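PDB 2Q07: PUA domain-containing protein from Archaeoglobus fulgidus DSM 4304, which is of unknown function but probably binds RNA through its PUA domain and takes part in archaeosine-tRNA biosynthesis. Local coordinates for residues R171-M176 against A206-I211. Numbering follows the deposited sequence.
Sequences RILEHM and ARVDRI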
loop_
_atom_site.group_PDB
_atom_site.type_symbol
_atom_site.label_atom_id
_atom_site.label_comp_id
_atom_site.label_asym_id
_atom_site.label_seq_id
_atom_site.Cartn_x
_atom_site.Cartn_y
_atom_site.Cartn_z
ATOM N N ARG A 171 1.454 -9.892 2.720
ATOM C CA ARG A 171 0.217 -9.131 2.541
ATOM C C ARG A 171 0.532 -7.735 1.995
ATOM O O ARG A 171 -0.186 -7.206 1.142
ATOM C CB ARG A 171 -0.537 -8.990 3.872
ATOM C CG ARG A 171 -1.743 -9.904 4.017
ATOM C CD ARG A 171 -1.347 -11.270 4.514
ATOM N NE ARG A 171 -2.487 -12.180 4.573
ATOM C CZ ARG A 171 -2.526 -13.279 5.321
ATOM N NH1 ARG A 171 -1.487 -13.601 6.082
ATOM N NH2 ARG A 171 -3.594 -14.066 5.302
ATOM N N ILE A 172 1.613 -7.148 2.497
ATOM C CA ILE A 172 2.050 -5.817 2.072
ATOM C C ILE A 172 2.396 -5.809 0.583
ATOM O O ILE A 172 1.950 -4.940 -0.155
ATOM C CB ILE A 172 3.301 -5.362 2.868
ATOM C CG1 ILE A 172 2.912 -5.007 4.304
ATOM C CG2 ILE A 172 3.947 -4.183 2.207
ATOM C CD1 ILE A 172 4.098 -4.633 5.187
ATOM N N LEU A 173 3.205 -6.774 0.162
ATOM C CA LEU A 173 3.619 -6.874 -1.225
ATOM C C LEU A 173 2.416 -7.174 -2.109
ATOM O O LEU A 173 2.278 -6.594 -3.189
ATOM C CB LEU A 173 4.696 -7.958 -1.383
ATOM C CG LEU A 173 6.094 -7.656 -0.823
ATOM C CD1 LEU A 173 6.982 -8.891 -0.982
ATOM C CD2 LEU A 173 6.714 -6.466 -1.556
ATOM N N GLU A 174 1.537 -8.065 -1.653
ATOM C CA GLU A 174 0.346 -8.399 -2.429
ATOM C C GLU A 174 -0.540 -7.167 -2.593
ATOM O O GLU A 174 -1.106 -6.947 -3.663
ATOM C CB GLU A 174 -0.465 -9.516 -1.759
ATOM C CG GLU A 174 0.306 -10.813 -1.592
ATOM C CD GLU A 174 -0.513 -11.910 -0.936
ATOM O OE1 GLU A 174 -1.264 -11.615 0.023
ATOM O OE2 GLU A 174 -0.395 -13.076 -1.376
ATOM N N HIS A 175 -0.661 -6.369 -1.532
ATOM C CA HIS A 175 -1.489 -5.168 -1.583
ATOM C C HIS A 175 -0.912 -4.093 -2.486
ATOM O O HIS A 175 -1.654 -3.319 -3.071
ATOM C CB HIS A 175 -1.719 -4.578 -0.181
ATOM C CG HIS A 175 -2.879 -5.186 0.546
ATOM N ND1 HIS A 175 -2.872 -6.483 1.007
ATOM C CD2 HIS A 175 -4.100 -4.685 0.853
ATOM C CE1 HIS A 175 -4.040 -6.759 1.561
ATOM N NE2 HIS A 175 -4.805 -5.685 1.478
HETATM N N MSE A 176 0.412 -4.032 -2.599
HETATM C CA MSE A 176 1.022 -3.022 -3.460
HETATM C C MSE A 176 0.805 -3.373 -4.929
HETATM O O MSE A 176 0.591 -2.492 -5.759
HETATM C CB MSE A 176 2.508 -2.892 -3.149
HETATM C CG MSE A 176 2.755 -2.457 -1.718
HETATM SE SE MSE A 176 4.596 -2.119 -1.347
HETATM C CE MSE A 176 5.141 -3.843 -0.713
ATOM N N ALA A 206 9.496 -8.678 -8.269
ATOM C CA ALA A 206 9.220 -7.300 -7.922
ATOM C C ALA A 206 10.041 -6.926 -6.694
ATOM O O ALA A 206 10.601 -7.793 -6.020
ATOM C CB ALA A 206 7.717 -7.133 -7.629
ATOM N N ARG A 207 10.139 -5.633 -6.424
ATOM C CA ARG A 207 10.861 -5.154 -5.257
ATOM C C ARG A 207 10.397 -3.746 -4.909
ATOM O O ARG A 207 9.945 -2.989 -5.770
ATOM C CB ARG A 207 12.382 -5.161 -5.492
ATOM C CG ARG A 207 12.908 -3.962 -6.234
ATOM C CD ARG A 207 14.426 -3.884 -6.167
ATOM N NE ARG A 207 14.919 -2.720 -6.896
ATOM C CZ ARG A 207 14.590 -1.464 -6.607
ATOM N NH1 ARG A 207 13.771 -1.208 -5.601
ATOM N NH2 ARG A 207 15.066 -0.463 -7.336
ATOM N N VAL A 208 10.493 -3.411 -3.629
ATOM C CA VAL A 208 10.089 -2.098 -3.160
ATOM C C VAL A 208 11.172 -1.088 -3.545
ATOM O O VAL A 208 12.351 -1.324 -3.314
ATOM C CB VAL A 208 9.903 -2.100 -1.617
ATOM C CG1 VAL A 208 9.481 -0.722 -1.137
ATOM C CG2 VAL A 208 8.873 -3.154 -1.217
ATOM N N ASP A 209 10.759 0.013 -4.163
ATOM C CA ASP A 209 11.669 1.082 -4.554
ATOM C C ASP A 209 11.429 2.174 -3.512
ATOM O O ASP A 209 10.438 2.901 -3.592
ATOM C CB ASP A 209 11.301 1.601 -5.947
ATOM C CG ASP A 209 12.225 2.711 -6.436
ATOM O OD1 ASP A 209 12.657 3.565 -5.627
ATOM O OD2 ASP A 209 12.505 2.741 -7.649
ATOM N N ARG A 210 12.325 2.273 -2.533
ATOM C CA ARG A 210 12.188 3.267 -1.472
ATOM C C ARG A 210 12.259 4.706 -1.967
ATOM O O ARG A 210 11.858 5.621 -1.257
ATOM C CB ARG A 210 13.247 3.046 -0.379
ATOM C CG ARG A 210 14.680 2.942 -0.881
ATOM C CD ARG A 210 15.679 2.961 0.278
ATOM N NE ARG A 210 17.027 2.581 -0.143
ATOM C CZ ARG A 210 18.124 2.753 0.592
ATOM N NH1 ARG A 210 18.044 3.309 1.797
ATOM N NH2 ARG A 210 19.305 2.366 0.125
ATOM N N ILE A 211 12.761 4.908 -3.182
ATOM C CA ILE A 211 12.859 6.255 -3.741
ATOM C C ILE A 211 11.499 6.749 -4.223
ATOM O O ILE A 211 11.044 7.821 -3.827
ATOM C CB ILE A 211 13.842 6.313 -4.933
ATOM C CG1 ILE A 211 15.244 5.901 -4.481
ATOM C CG2 ILE A 211 13.894 7.727 -5.500
ATOM C CD1 ILE A 211 16.269 5.925 -5.601
#
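V208 holds CG1 anti to its backbone N (chi1 180°), which leaves the CG2 methyl anti to the carbonyl carbon, where it meets L173 and M176 of the helix. M176, a selenomethionine, sets out with CG beside its backbone N (chi1 -61°), then bends at chi3 (-92°), which brings CE to 3.8 Å from V208 CG2. L173 CD2 lies 4.0 Å from that same V208 CG2. The leucine approaches the valine obliquely, the selenomethionine at about a right angle. A beta-branched valine suits the strand because branching at CB favours extended backbone angles; its one methyl meets both partners. The longer leucine and selenomethionine side chains reach across from the helix, whose L173 CA lies 8.3 Å from V208 CA. All three residues are buried and apolar, and L215 of the adjoining strand 214-217 touches both helical side chains. The contact thus lays helix 168-181 against the four-stranded antiparallel sheet of the pre-PUA domain, which links the N-terminal domain to the C-terminal PUA domain. On the helix, H175 faces the N-terminal domain: its NE2 accepts a hydrogen bond from K26 N and its ring meets F75 edge-to-face. H175 ND1 and N reach R171 O from opposite faces of the carbonyl plane, the ND1 bond being 2.8 Å long. Where the strand ends, D209 OD1 accepts from I211 N at 2.8 Å in an Asx turn, while OD2 forms a salt bridge with K294 of the PUA domain.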